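Local atomic coordinates of biotin transporter BioY (Lactococcus lactis subsp. cremoris, PDB entry 4DVE), a protein that binds biotin within the membrane and probably serves as the substrate-binding S component of an energy-coupling factor ABC transporter. Residues A24-T27 against A28-I31; I113-F116 against L117-K121; V140-V143 against D144-A148; I183-R186 against L187-Q190. All blocks are in the same frame, centred on the assembly; numbering follows the deposited sequence.

Interaction 1 (A24-T27 against A28-I31); sequences AFMT and AFII. With BNG (nonyl beta-D-glucopyranoside), chain E.
Ala28 N donates to Ala24 O at 2.9 Å, the first of four consecutive i to i+4 backbone bonds along helix 13-33; Phe29, Ile30 and Ile31 give theirs to Phe25, Met26 and Thr27. The apolar contacts use three- and four-residue spacings. The rings of Phe25 and Phe29 point the same way with planes only 18° apart, yet their centroids are 6.0 Å apart and the rings barely overlap; Phe25 CE2 instead lies 4.1 Å from Phe29 CB. Met26, a selenomethionine, curls back through its bent chi2 (68°) and chi3, so that CE reaches both Phe29 CD2 and Ile30 CG1, each at 3.7 Å. Met26 and Ile30 turn to helix 52-80, Met26 meeting Ala58 and Ser70, and Ile30 meeting Phe74. The polar contact is Thr27 OG1, set beside the backbone N (chi1 -59°), which accepts a hydrogen bond from O2 of the nonyl glucoside at 2.7 Å and is also bonded to Ser23 O and Ser70 O. A valine at Thr27 would probably leave the sugar hydroxyl and the Ser70 carbonyl without this partner. The detergent's alkyl chain follows Ala28 and Ile31, whose CD1 lies 3.7 Å from C5'. One helix face thus matches an amphiphile, with a hydroxyl for the sugar and aliphatic carbon for the tail.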
loop_
_atom_site.group_PDB
_atom_site.type_symbol
_atom_site.label_atom_id
_atom_site.label_comp_id
_atom_site.label_asym_id
_atom_site.label_seq_id
_atom_site.Cartn_x
_atom_site.Cartn_y
_atom_site.Cartn_z
ATOM N N ALA A 24 -6.457 13.440 1.096
ATOM C CA ALA A 24 -7.764 12.991 1.576
ATOM C C ALA A 24 -8.366 12.000 0.596
ATOM O O ALA A 24 -8.863 10.962 1.014
ATOM C CB ALA A 24 -8.707 14.161 1.847
ATOM N N PHE A 25 -8.280 12.288 -0.706
ATOM C CA PHE A 25 -8.764 11.337 -1.715
ATOM C C PHE A 25 -8.090 9.949 -1.649
ATOM O O PHE A 25 -8.750 8.915 -1.804
ATOM C CB PHE A 25 -8.646 11.897 -3.136
ATOM C CG PHE A 25 -9.107 10.926 -4.183
ATOM C CD1 PHE A 25 -10.428 10.907 -4.599
ATOM C CD2 PHE A 25 -8.226 9.982 -4.715
ATOM C CE1 PHE A 25 -10.863 9.987 -5.550
ATOM C CE2 PHE A 25 -8.657 9.059 -5.654
ATOM C CZ PHE A 25 -9.975 9.067 -6.077
HETATM N N MSE A 26 -6.784 9.943 -1.436
HETATM C CA MSE A 26 -5.989 8.718 -1.404
HETATM C C MSE A 26 -6.406 7.876 -0.221
HETATM O O MSE A 26 -6.610 6.679 -0.385
HETATM C CB MSE A 26 -4.490 9.100 -1.408
HETATM C CG MSE A 26 -3.546 7.929 -1.598
HETATM SE SE MSE A 26 -3.717 7.184 -3.428
HETATM C CE MSE A 26 -4.590 5.535 -2.854
ATOM N N THR A 27 -6.549 8.505 0.958
ATOM C CA THR A 27 -7.060 7.854 2.166
ATOM C C THR A 27 -8.470 7.277 1.941
ATOM O O THR A 27 -8.726 6.112 2.233
ATOM C CB THR A 27 -7.081 8.836 3.353
ATOM O OG1 THR A 27 -5.754 9.332 3.615
ATOM C CG2 THR A 27 -7.679 8.181 4.615
ATOM N N ALA A 28 -9.348 8.076 1.357
ATOM C CA ALA A 28 -10.708 7.629 1.042
ATOM C C ALA A 28 -10.705 6.461 0.043
ATOM O O ALA A 28 -11.500 5.515 0.194
ATOM C CB ALA A 28 -11.545 8.793 0.502
ATOM N N PHE A 29 -9.812 6.526 -0.955
ATOM C CA PHE A 29 -9.708 5.483 -1.984
ATOM C C PHE A 29 -9.296 4.130 -1.397
ATOM O O PHE A 29 -9.864 3.074 -1.723
ATOM C CB PHE A 29 -8.725 5.918 -3.075
ATOM C CG PHE A 29 -8.660 4.984 -4.234
ATOM C CD1 PHE A 29 -9.679 4.957 -5.167
ATOM C CD2 PHE A 29 -7.604 4.106 -4.378
ATOM C CE1 PHE A 29 -9.634 4.080 -6.240
ATOM C CE2 PHE A 29 -7.553 3.232 -5.448
ATOM C CZ PHE A 29 -8.572 3.208 -6.374
ATOM N N ILE A 30 -8.327 4.171 -0.499
ATOM C CA ILE A 30 -7.883 2.982 0.192
ATOM C C ILE A 30 -9.035 2.356 0.994
ATOM O O ILE A 30 -9.237 1.104 1.002
ATOM C CB ILE A 30 -6.685 3.293 1.101
ATOM C CG1 ILE A 30 -5.449 3.701 0.276
ATOM C CG2 ILE A 30 -6.370 2.066 1.974
ATOM C CD1 ILE A 30 -4.393 4.472 1.079
ATOM N N ILE A 31 -9.800 3.219 1.662
ATOM C CA ILE A 31 -10.994 2.802 2.417
ATOM C C ILE A 31 -12.045 2.173 1.494
ATOM O O ILE A 31 -12.561 1.096 1.794
ATOM C CB ILE A 31 -11.605 3.976 3.229
ATOM C CG1 ILE A 31 -10.640 4.420 4.345
ATOM C CG2 ILE A 31 -12.966 3.572 3.827
ATOM C CD1 ILE A 31 -11.015 5.720 5.040
HETATM C C1 BNG E . -7.015 12.753 5.757
HETATM C C2 BNG E . -5.756 12.974 4.926
HETATM C C3 BNG E . -4.799 13.929 5.629
HETATM C C4 BNG E . -5.523 15.187 6.093
HETATM C C5 BNG E . -6.796 14.834 6.853
HETATM C C6 BNG E . -7.561 16.091 7.252
HETATM C "C1'" BNG E . -9.166 11.780 5.718
HETATM C "C2'" BNG E . -10.248 11.366 4.727
HETATM C "C3'" BNG E . -11.186 10.335 5.344
HETATM C "C4'" BNG E . -12.121 9.749 4.292
HETATM C "C5'" BNG E . -13.123 8.791 4.925
HETATM C "C6'" BNG E . -13.892 8.023 3.856
HETATM C "C7'" BNG E . -15.090 7.299 4.461
HETATM C "C8'" BNG E . -15.708 6.333 3.457
HETATM C "C9'" BNG E . -16.044 7.038 2.161
HETATM O O1 BNG E . -7.926 11.933 5.030
HETATM O O2 BNG E . -5.102 11.719 4.707
HETATM O O3 BNG E . -3.742 14.291 4.732
HETATM O O4 BNG E . -4.658 15.952 6.939
HETATM O O5 BNG E . -7.626 14.011 6.037
HETATM O O6 BNG E . -8.913 15.745 7.572
#

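Interaction 2 (I113-F116 against L117-K121); sequences IGFF and LKKLK. With BNG (nonyl beta-D-glucopyranoside), chain F.
Ile113 and Leu117 lie side by side on the inner face of helix 100-119, Ile113 CG2 meeting Leu117 CD1 at 3.8 Å. Leu117 CG stands anti to its own carbonyl carbon (chi1 -71°), which brings it up against the Ile113 carbonyl oxygen, CG 3.1 Å from Ile113 O. Both residues are buried against helix 128-155: Ile113 touches Phe138, and Leu117 reaches Glu131 and Ile134. Phe116 adds its ring to the same neighbour, lying nearly parallel to the Phe138 ring, while one of its own faces receives the CD2 edge atom of Phe115 above its centre.

Four i to i+4 backbone bonds carry the helix through this region, the last from Leu120 N to Phe116 O at 2.9 Å. A Schellman motif then ends it: Lys121, with positive phi, is the C-prime residue, Lys121 N returns to Lys118 O at 3.1 Å, and Ile122 N reaches back to Leu117 O.

The outer side is looser. Lys119 runs out extended, and its aliphatic CD only brushes Phe115 CE2 at 4.0 Å, the two side chains meeting at a slant. Phe115 turns its CD1-CE1 edge to the bound nonyl glucoside, whose O4 lies near the ring plane. Lys118, also extended beyond CG, carries its ammonium group to the sugar's O3 and O2; the modelled separation from O3 is too short to be read as a reliable bond length. Leu120 packs its CB and CG against the Phe116 carbonyl on the exposed side.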
loop_
_atom_site.group_PDB
_atom_site.type_symbol
_atom_site.label_atom_id
_atom_site.label_comp_id
_atom_site.label_asym_id
_atom_site.label_seq_id
_atom_site.Cartn_x
_atom_site.Cartn_y
_atom_site.Cartn_z
ATOM N N ILE A 113 8.538 3.331 -1.689
ATOM C CA ILE A 113 8.238 3.520 -3.114
ATOM C C ILE A 113 8.541 4.978 -3.539
ATOM O O ILE A 113 9.250 5.223 -4.522
ATOM C CB ILE A 113 6.776 3.138 -3.446
ATOM C CG1 ILE A 113 6.596 1.607 -3.340
ATOM C CG2 ILE A 113 6.393 3.634 -4.842
ATOM C CD1 ILE A 113 5.178 1.106 -3.610
ATOM N N GLY A 114 8.033 5.931 -2.767
ATOM C CA GLY A 114 8.215 7.361 -3.064
ATOM C C GLY A 114 9.682 7.777 -3.042
ATOM O O GLY A 114 10.150 8.538 -3.913
ATOM N N PHE A 115 10.403 7.290 -2.040
ATOM C CA PHE A 115 11.824 7.572 -1.901
ATOM C C PHE A 115 12.664 7.104 -3.106
ATOM O O PHE A 115 13.531 7.837 -3.592
ATOM C CB PHE A 115 12.386 6.913 -0.637
ATOM C CG PHE A 115 13.856 7.165 -0.439
ATOM C CD1 PHE A 115 14.295 8.311 0.213
ATOM C CD2 PHE A 115 14.797 6.262 -0.904
ATOM C CE1 PHE A 115 15.662 8.558 0.377
ATOM C CE2 PHE A 115 16.155 6.500 -0.747
ATOM C CZ PHE A 115 16.588 7.656 -0.111
ATOM N N PHE A 116 12.435 5.874 -3.567
ATOM C CA PHE A 116 13.209 5.362 -4.687
ATOM C C PHE A 116 12.759 5.903 -6.046
ATOM O O PHE A 116 13.605 6.059 -6.960
ATOM C CB PHE A 116 13.303 3.836 -4.650
ATOM C CG PHE A 116 14.246 3.339 -3.598
ATOM C CD1 PHE A 116 15.633 3.489 -3.767
ATOM C CD2 PHE A 116 13.780 2.822 -2.407
ATOM C CE1 PHE A 116 16.516 3.065 -2.790
ATOM C CE2 PHE A 116 14.651 2.396 -1.425
ATOM C CZ PHE A 116 16.026 2.515 -1.615
ATOM N N LEU A 117 11.466 6.205 -6.193
ATOM C CA LEU A 117 10.979 6.842 -7.419
ATOM C C LEU A 117 11.657 8.204 -7.610
ATOM O O LEU A 117 12.076 8.549 -8.716
ATOM C CB LEU A 117 9.460 7.060 -7.410
ATOM C CG LEU A 117 8.596 5.804 -7.528
ATOM C CD1 LEU A 117 7.115 6.220 -7.532
ATOM C CD2 LEU A 117 8.975 4.934 -8.732
ATOM N N LYS A 118 11.752 8.941 -6.506
ATOM C CA LYS A 118 12.352 10.278 -6.451
ATOM C C LYS A 118 13.856 10.183 -6.672
ATOM O O LYS A 118 14.390 10.822 -7.578
ATOM C CB LYS A 118 11.992 10.882 -5.090
ATOM C CG LYS A 118 12.330 12.309 -4.839
ATOM C CD LYS A 118 11.575 12.792 -3.608
ATOM C CE LYS A 118 12.366 13.870 -2.904
ATOM N NZ LYS A 118 11.810 14.197 -1.574
ATOM N N LYS A 119 14.528 9.309 -5.917
ATOM C CA LYS A 119 15.991 9.148 -5.992
ATOM C C LYS A 119 16.524 8.620 -7.338
ATOM O O LYS A 119 17.618 9.001 -7.773
ATOM C CB LYS A 119 16.472 8.211 -4.880
ATOM C CG LYS A 119 17.983 8.117 -4.722
ATOM C CD LYS A 119 18.387 6.801 -4.062
ATOM C CE LYS A 119 19.905 6.685 -3.886
ATOM N NZ LYS A 119 20.269 5.418 -3.175
ATOM N N LEU A 120 15.789 7.721 -7.978
ATOM C CA LEU A 120 16.184 7.205 -9.285
ATOM C C LEU A 120 15.542 7.977 -10.437
ATOM O O LEU A 120 15.632 7.531 -11.582
ATOM C CB LEU A 120 15.831 5.724 -9.384
ATOM C CG LEU A 120 16.480 4.857 -8.297
ATOM C CD1 LEU A 120 15.917 3.445 -8.319
ATOM C CD2 LEU A 120 17.998 4.847 -8.448
ATOM N N LYS A 121 14.870 9.099 -10.133
ATOM C CA LYS A 121 14.297 10.000 -11.145
ATOM C C LYS A 121 13.307 9.326 -12.110
ATOM O O LYS A 121 13.198 9.722 -13.292
ATOM C CB LYS A 121 15.440 10.685 -11.941
ATOM C CG LYS A 121 16.469 11.414 -11.076
ATOM C CD LYS A 121 17.599 12.005 -11.921
ATOM C CE LYS A 121 18.324 13.138 -11.203
ATOM N NZ LYS A 121 19.390 13.772 -12.041
HETATM C C1 BNG F . 11.438 12.134 3.302
HETATM C C2 BNG F . 11.607 12.867 1.976
HETATM C C3 BNG F . 12.718 12.238 1.144
HETATM C C4 BNG F . 13.984 12.054 1.973
HETATM C C5 BNG F . 13.673 11.372 3.300
HETATM C C6 BNG F . 14.925 11.258 4.161
HETATM C "C1'" BNG F . 10.049 12.015 5.209
HETATM C "C2'" BNG F . 8.536 11.833 5.178
HETATM C "C3'" BNG F . 7.969 11.739 6.589
HETATM C "C4'" BNG F . 6.857 10.699 6.662
HETATM C "C5'" BNG F . 5.709 11.189 7.537
HETATM C "C6'" BNG F . 5.254 10.099 8.501
HETATM C "C7'" BNG F . 3.741 10.121 8.675
HETATM C "C8'" BNG F . 3.304 9.165 9.779
HETATM C "C9'" BNG F . 1.795 9.081 9.858
HETATM O O1 BNG F . 10.456 12.803 4.092
HETATM O O2 BNG F . 10.377 12.817 1.244
HETATM O O3 BNG F . 13.003 13.076 0.017
HETATM O O4 BNG F . 14.924 11.262 1.239
HETATM O O5 BNG F . 12.682 12.122 3.999
HETATM O O6 BNG F . 14.670 11.826 5.451
#

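Interaction 3 (V140-V143 against D144-A148); sequences VIFV and DFVGA
Val140 to Ala148 form a continuous run of helix 128-155, in which Asp144, Phe145, Val146 and Gly147 donate their N-H groups to the carbonyls of Val140, Ile141, Phe142 and Val143. The straightest of these bonds is Val146 N to Phe142 O, 3.0 Å with an N-H...O angle of 175°. On one face Phe142 and Val146 point the same way: Val146 CG2 makes an off-centre CH-pi contact, 4.3 Å from the centroid of the Phe142 ring and 29° off its normal. That ring packs onto Ala105 and Leu112 of helix 100-119, and Val143 onto Trp106 and Thr109. On another face Asp144 lies alongside Val140, its OD2 3.8 Å from Val140 CG1. With CG beside the backbone N (chi1 -62°), the carboxylate folds back over the preceding turn, where OD1 is 3.3 Å from Val140 O, a pair of acceptors; Val143 CG1 closes in at 3.7 Å from OD1. Phe169 and Ile170 also touch Asp144, and its OD2 lies close to Asp173 OD2, a proximity that probably raises the proton affinity of the pair or depends on nearby positive charge. The buried carboxylate touches biotin, making this turn part of the wall of the substrate pocket in the transmembrane helical bundle.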
loop_
_atom_site.group_PDB
_atom_site.type_symbol
_atom_site.label_atom_id
_atom_site.label_comp_id
_atom_site.label_asym_id
_atom_site.label_seq_id
_atom_site.Cartn_x
_atom_site.Cartn_y
_atom_site.Cartn_z
ATOM N N VAL A 140 4.910 -5.320 -2.811
ATOM C CA VAL A 140 4.554 -6.731 -2.882
ATOM C C VAL A 140 5.520 -7.598 -2.057
ATOM O O VAL A 140 5.095 -8.179 -1.064
ATOM C CB VAL A 140 4.436 -7.240 -4.334
ATOM C CG1 VAL A 140 4.066 -8.736 -4.341
ATOM C CG2 VAL A 140 3.414 -6.387 -5.103
ATOM N N ILE A 141 6.806 -7.629 -2.417
ATOM C CA ILE A 141 7.768 -8.517 -1.766
ATOM C C ILE A 141 8.024 -8.162 -0.284
ATOM O O ILE A 141 7.918 -9.042 0.597
ATOM C CB ILE A 141 9.115 -8.621 -2.525
ATOM C CG1 ILE A 141 8.898 -9.042 -4.001
ATOM C CG2 ILE A 141 10.014 -9.606 -1.788
ATOM C CD1 ILE A 141 8.131 -10.359 -4.218
ATOM N N PHE A 142 8.346 -6.888 -0.026
ATOM C CA PHE A 142 8.528 -6.358 1.342
ATOM C C PHE A 142 7.284 -6.627 2.203
ATOM O O PHE A 142 7.378 -7.234 3.265
ATOM C CB PHE A 142 8.809 -4.844 1.302
ATOM C CG PHE A 142 8.786 -4.172 2.651
ATOM C CD1 PHE A 142 9.786 -4.448 3.601
ATOM C CD2 PHE A 142 7.787 -3.282 2.979
ATOM C CE1 PHE A 142 9.777 -3.816 4.835
ATOM C CE2 PHE A 142 7.762 -2.661 4.212
ATOM C CZ PHE A 142 8.753 -2.919 5.142
ATOM N N VAL A 143 6.121 -6.205 1.727
ATOM C CA VAL A 143 4.859 -6.418 2.444
ATOM C C VAL A 143 4.556 -7.895 2.767
ATOM O O VAL A 143 4.289 -8.235 3.944
ATOM C CB VAL A 143 3.684 -5.749 1.704
ATOM C CG1 VAL A 143 2.318 -6.168 2.280
ATOM C CG2 VAL A 143 3.882 -4.215 1.701
ATOM N N ASP A 144 4.652 -8.764 1.757
ATOM C CA ASP A 144 4.293 -10.167 1.901
ATOM C C ASP A 144 5.317 -10.928 2.776
ATOM O O ASP A 144 4.943 -11.782 3.566
ATOM C CB ASP A 144 4.058 -10.849 0.531
ATOM C CG ASP A 144 2.872 -10.230 -0.265
ATOM O OD1 ASP A 144 2.234 -9.271 0.227
ATOM O OD2 ASP A 144 2.614 -10.654 -1.434
ATOM N N PHE A 145 6.577 -10.544 2.700
ATOM C CA PHE A 145 7.616 -11.089 3.565
ATOM C C PHE A 145 7.429 -10.728 5.039
ATOM O O PHE A 145 7.418 -11.619 5.906
ATOM C CB PHE A 145 8.983 -10.630 3.068
ATOM C CG PHE A 145 10.097 -11.256 3.775
ATOM C CD1 PHE A 145 10.374 -12.609 3.576
ATOM C CD2 PHE A 145 10.833 -10.543 4.692
ATOM C CE1 PHE A 145 11.410 -13.231 4.253
ATOM C CE2 PHE A 145 11.881 -11.155 5.366
ATOM C CZ PHE A 145 12.165 -12.500 5.156
ATOM N N VAL A 146 7.264 -9.441 5.343
ATOM C CA VAL A 146 6.972 -9.049 6.733
ATOM C C VAL A 146 5.670 -9.710 7.245
ATOM O O VAL A 146 5.606 -10.177 8.387
ATOM C CB VAL A 146 6.913 -7.503 6.932
ATOM C CG1 VAL A 146 6.569 -7.139 8.381
ATOM C CG2 VAL A 146 8.264 -6.860 6.537
ATOM N N GLY A 147 4.640 -9.700 6.413
ATOM C CA GLY A 147 3.375 -10.351 6.720
ATOM C C GLY A 147 3.527 -11.836 7.055
ATOM O O GLY A 147 2.937 -12.308 8.038
ATOM N N ALA A 148 4.316 -12.542 6.239
ATOM C CA ALA A 148 4.579 -13.970 6.395
ATOM C C ALA A 148 5.342 -14.275 7.689
ATOM O O ALA A 148 5.044 -15.262 8.400
ATOM C CB ALA A 148 5.336 -14.514 5.169
#

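Interaction 4 (I183-R186 against L187-Q190); sequences IVRR and LRKQ
Val184 CG2 sits over one face of the Arg188 guanidinium, 3.7 Å from NH2, the two side chains running alongside each other one turn apart. They belong to the C-terminal turns of helix 170-189, where Leu187 N to Ile183 O (2.9 Å) and Arg188 N to Val184 O are i to i+4 bonds. Beyond them the pattern slackens: Lys189 N has a weak bond to Arg185 O and a second, 3.3 Å long, to Arg186 O. Leu187 CD1 lies 4.1 Å from Ile183 CG2, and both residues face helix 52-80 through Leu61 and Met57 respectively. Arg185, bent at chi2 (-98°) and chi3, crosses Arg188 with the guanidinium planes 86° apart. Glu131 of helix 128-155 brings the two cations together, its OE2 in a salt bridge with Arg185 NH1 and its OE1 with Arg188 NH2. Further out, Arg185 is held by the carbonyls of Ile122 and Ser125, and Arg188 by that of Gly60. A leucine in place of Arg188 would probably deprive Glu131 OE1 of its mate and the Gly60 carbonyl of its donor. Arg185 NH1 and Arg188 NH1 lie 4.1 Å apart, two like charges that the shared Glu131 carboxylate probably helps to offset.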
loop_
_atom_site.group_PDB
_atom_site.type_symbol
_atom_site.label_atom_id
_atom_site.label_comp_id
_atom_site.label_asym_id
_atom_site.label_seq_id
_atom_site.Cartn_x
_atom_site.Cartn_y
_atom_site.Cartn_z
ATOM N N ILE A 183 -2.147 3.125 -13.740
ATOM C CA ILE A 183 -3.003 4.178 -13.188
ATOM C C ILE A 183 -2.209 5.423 -12.748
ATOM O O ILE A 183 -2.542 6.559 -13.162
ATOM C CB ILE A 183 -3.875 3.657 -12.047
ATOM C CG1 ILE A 183 -4.934 2.686 -12.588
ATOM C CG2 ILE A 183 -4.584 4.783 -11.305
ATOM C CD1 ILE A 183 -5.564 1.844 -11.476
ATOM N N VAL A 184 -1.148 5.229 -11.962
ATOM C CA VAL A 184 -0.412 6.382 -11.465
ATOM C C VAL A 184 0.332 7.141 -12.569
ATOM O O VAL A 184 0.343 8.378 -12.531
ATOM C CB VAL A 184 0.497 6.134 -10.234
ATOM C CG1 VAL A 184 -0.183 5.240 -9.205
ATOM C CG2 VAL A 184 1.845 5.623 -10.646
ATOM N N ARG A 185 0.921 6.438 -13.542
ATOM C CA ARG A 185 1.642 7.124 -14.637
ATOM C C ARG A 185 0.660 7.974 -15.460
ATOM O O ARG A 185 0.985 9.100 -15.838
ATOM C CB ARG A 185 2.400 6.182 -15.596
ATOM C CG ARG A 185 3.251 5.078 -15.011
ATOM C CD ARG A 185 4.740 5.296 -14.866
ATOM N NE ARG A 185 5.379 5.796 -16.042
ATOM C CZ ARG A 185 6.626 6.249 -16.073
ATOM N NH1 ARG A 185 7.412 6.222 -14.993
ATOM N NH2 ARG A 185 7.094 6.732 -17.204
ATOM N N ARG A 186 -0.531 7.438 -15.738
ATOM C CA ARG A 186 -1.608 8.230 -16.350
ATOM C C ARG A 186 -2.002 9.463 -15.535
ATOM O O ARG A 186 -2.090 10.570 -16.080
ATOM C CB ARG A 186 -2.872 7.402 -16.600
ATOM C CG ARG A 186 -2.997 6.885 -18.012
ATOM C CD ARG A 186 -4.069 5.811 -18.111
ATOM N NE ARG A 186 -3.826 4.907 -19.237
ATOM C CZ ARG A 186 -4.527 3.805 -19.493
ATOM N NH1 ARG A 186 -5.535 3.436 -18.699
ATOM N NH2 ARG A 186 -4.211 3.062 -20.554
ATOM N N LEU A 187 -2.285 9.275 -14.255
ATOM C CA LEU A 187 -2.620 10.405 -13.390
ATOM C C LEU A 187 -1.528 11.476 -13.359
ATOM O O LEU A 187 -1.843 12.657 -13.287
ATOM C CB LEU A 187 -2.959 9.974 -11.976
ATOM C CG LEU A 187 -4.298 9.259 -11.823
ATOM C CD1 LEU A 187 -4.417 8.792 -10.375
ATOM C CD2 LEU A 187 -5.508 10.112 -12.238
ATOM N N ARG A 188 -0.263 11.058 -13.437
ATOM C CA ARG A 188 0.846 11.981 -13.403
ATOM C C ARG A 188 1.149 12.694 -14.720
ATOM O O ARG A 188 1.758 13.746 -14.688
ATOM C CB ARG A 188 2.128 11.269 -13.062
ATOM C CG ARG A 188 2.399 10.994 -11.590
ATOM C CD ARG A 188 3.917 10.906 -11.483
ATOM N NE ARG A 188 4.231 9.805 -10.692
ATOM C CZ ARG A 188 4.736 8.640 -11.089
ATOM N NH1 ARG A 188 5.181 8.360 -12.321
ATOM N NH2 ARG A 188 4.825 7.758 -10.155
ATOM N N LYS A 189 0.808 12.080 -15.854
ATOM C CA LYS A 189 1.332 12.501 -17.149
ATOM C C LYS A 189 0.925 13.950 -17.415
ATOM O O LYS A 189 1.681 14.719 -18.003
ATOM C CB LYS A 189 0.920 11.524 -18.271
ATOM C CG LYS A 189 0.019 12.064 -19.363
ATOM C CD LYS A 189 -0.262 11.005 -20.421
ATOM C CE LYS A 189 0.986 10.657 -21.226
ATOM N NZ LYS A 189 0.666 10.099 -22.573
ATOM N N GLN A 190 -0.273 14.303 -16.965
ATOM C CA GLN A 190 -0.580 15.678 -16.598
ATOM C C GLN A 190 -1.324 15.597 -15.248
ATOM O O GLN A 190 -2.223 14.768 -15.103
ATOM C CB GLN A 190 -1.388 16.388 -17.697
ATOM C CG GLN A 190 -2.854 15.982 -17.840
ATOM C CD GLN A 190 -3.813 16.913 -17.107
ATOM O OE1 GLN A 190 -3.459 17.524 -16.097
ATOM N NE2 GLN A 190 -5.034 17.030 -17.622
#

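Overall arrangement
The four contacts are local, each within one of four different helices of the bundle. Only interactions 2 and 4 touch: Leu117 CD1 packs 3.8 Å from Arg188 NH2, and Glu131 is a common neighbour, meeting Leu117 as well as both arginines. Interaction 1 comes within about 6 Å of interaction 4 (nearest atoms), with helix 52-80 contacting both. Interactions 3 and 4 are farthest apart, about 26 Å between centres, on opposite sides of the chain's centre. Biotin marks the end where interaction 3 lies: the Asp144 side chain is about 3 Å from it, that of Ile30 about 10 Å and that of Ile113 about 12 Å. Interactions 1 and 2 hold separate detergent molecules instead.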